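Local coordinates for proximal thread matrix protein 1 (Mytilus galloprovincialis, PDB 4CNB) that probably helps to organise the collagen-rich matrix of the mussel's proximal byssal thread, and binds zinc ions, at residues A[366-371]-A[394-399]. Numbering follows the deposited sequence.
Sequences ILLTDG and VAIGVG
Leu368 lays its forked end across the space between Ile396 and Val398, its CD1 4.0 Å from Ile396 CG2 and its CD2 3.9 Å from Val398 CG2. With CG anti to the backbone N (chi1 -171°), CD1 leans toward strand 391-398, while CD2 reaches forward along its own strand. Further back, Ile366 and Ile396 run side by side, CG2 of Ile366 touching CD1 of Ile396 at 3.9 Å. Branched aliphatic residues suit this buried face, needing no polar partners. An alanine in place of Leu368 would probably open a gap beside Ile396 CG2 and Val398 CG2, costing both their packing against the leucine methyls. On the other face Ala395 and Gly397 are small, and helix 404-410 packs there against Leu367, Thr369 and Ala395. Between the two side-chain layers run four parallel backbone bonds: Leu367 N to Val394 O is almost straight (2.9 Å, 177° at the hydrogen), Ile396 N to Leu367 O distinctly bent (139°), and Val398 N to Thr369 O the last direct rung. Past it a water donates to both Asp370 O and Val398 O, each 2.7 Å away, and the chains then diverge. At this looser end Asp370 and Gly399 are partly exposed, whereas the buried Thr369 hydroxyl donates to Gly371 O. Aspartate suits its place: OD2 is hydrogen-bonded to Ser264 OG. Strands joined through helix 379-388 form a beta-alpha-beta crossover of the Rossmann-like von Willebrand factor type A fold.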
# COMPACT_ATOMS: atom_id res chain seq x y z
N ILE A 366 -8.14 9.40 7.17
CA ILE A 366 -7.03 9.81 8.00
C ILE A 366 -7.53 9.70 9.42
O ILE A 366 -8.39 10.48 9.83
CB ILE A 366 -6.60 11.27 7.71
CG1 ILE A 366 -6.10 11.42 6.28
CG2 ILE A 366 -5.50 11.72 8.67
CD1 ILE A 366 -6.09 12.84 5.82
N LEU A 367 -7.01 8.71 10.14
CA LEU A 367 -7.42 8.41 11.51
C LEU A 367 -6.37 8.89 12.50
O LEU A 367 -5.16 8.70 12.29
CB LEU A 367 -7.62 6.89 11.64
CG LEU A 367 -7.93 6.15 12.96
CD1 LEU A 367 -7.09 6.58 14.16
CD2 LEU A 367 -9.40 6.20 13.29
N LEU A 368 -6.82 9.51 13.59
CA LEU A 368 -5.93 9.95 14.65
C LEU A 368 -6.46 9.52 16.01
O LEU A 368 -7.63 9.77 16.35
CB LEU A 368 -5.75 11.47 14.62
CG LEU A 368 -4.67 12.00 15.56
CD1 LEU A 368 -4.11 13.32 15.03
CD2 LEU A 368 -5.17 12.15 16.98
N THR A 369 -5.59 8.88 16.80
CA THR A 369 -5.97 8.42 18.13
C THR A 369 -4.86 8.63 19.16
O THR A 369 -3.67 8.58 18.84
CB THR A 369 -6.36 6.93 18.11
OG1 THR A 369 -6.90 6.57 19.38
CG2 THR A 369 -5.16 6.05 17.81
N ASP A 370 -5.26 8.86 20.41
CA ASP A 370 -4.33 8.91 21.53
C ASP A 370 -4.60 7.77 22.52
O ASP A 370 -4.10 7.78 23.65
CB ASP A 370 -4.39 10.26 22.24
CG ASP A 370 -5.56 10.37 23.22
OD1 ASP A 370 -6.63 9.76 22.97
OD2 ASP A 370 -5.40 11.06 24.24
N GLY A 371 -5.39 6.78 22.10
CA GLY A 371 -5.74 5.68 22.98
C GLY A 371 -5.90 4.38 22.21
O GLY A 371 -5.91 4.40 20.98
N VAL A 394 -4.82 6.09 6.38
CA VAL A 394 -3.63 6.63 7.01
C VAL A 394 -3.92 6.68 8.49
O VAL A 394 -5.02 7.06 8.88
CB VAL A 394 -3.34 8.05 6.47
CG1 VAL A 394 -2.13 8.67 7.15
CG2 VAL A 394 -3.15 7.99 4.97
N ALA A 395 -2.95 6.27 9.31
CA ALA A 395 -3.15 6.10 10.74
C ALA A 395 -2.09 6.84 11.56
O ALA A 395 -0.88 6.67 11.35
CB ALA A 395 -3.16 4.62 11.10
N ILE A 396 -2.56 7.62 12.51
CA ILE A 396 -1.70 8.50 13.29
C ILE A 396 -1.98 8.29 14.77
O ILE A 396 -3.14 8.33 15.20
CB ILE A 396 -1.99 9.97 12.95
CG1 ILE A 396 -1.77 10.22 11.46
CG2 ILE A 396 -1.11 10.90 13.81
CD1 ILE A 396 -2.38 11.54 10.98
N GLY A 397 -0.92 8.07 15.53
CA GLY A 397 -1.02 7.98 16.98
C GLY A 397 -0.24 9.10 17.66
O GLY A 397 0.91 9.39 17.29
N VAL A 398 -0.85 9.73 18.65
CA VAL A 398 -0.20 10.81 19.39
C VAL A 398 -0.11 10.45 20.86
O VAL A 398 -1.09 10.02 21.47
CB VAL A 398 -1.00 12.11 19.25
CG1 VAL A 398 -0.21 13.29 19.84
CG2 VAL A 398 -1.33 12.37 17.80
N GLY A 399 1.08 10.60 21.44
CA GLY A 399 1.29 10.33 22.86
C GLY A 399 1.84 8.95 23.13
O GLY A 399 2.51 8.37 22.28
O HOH W 1 -1.71 9.09 23.96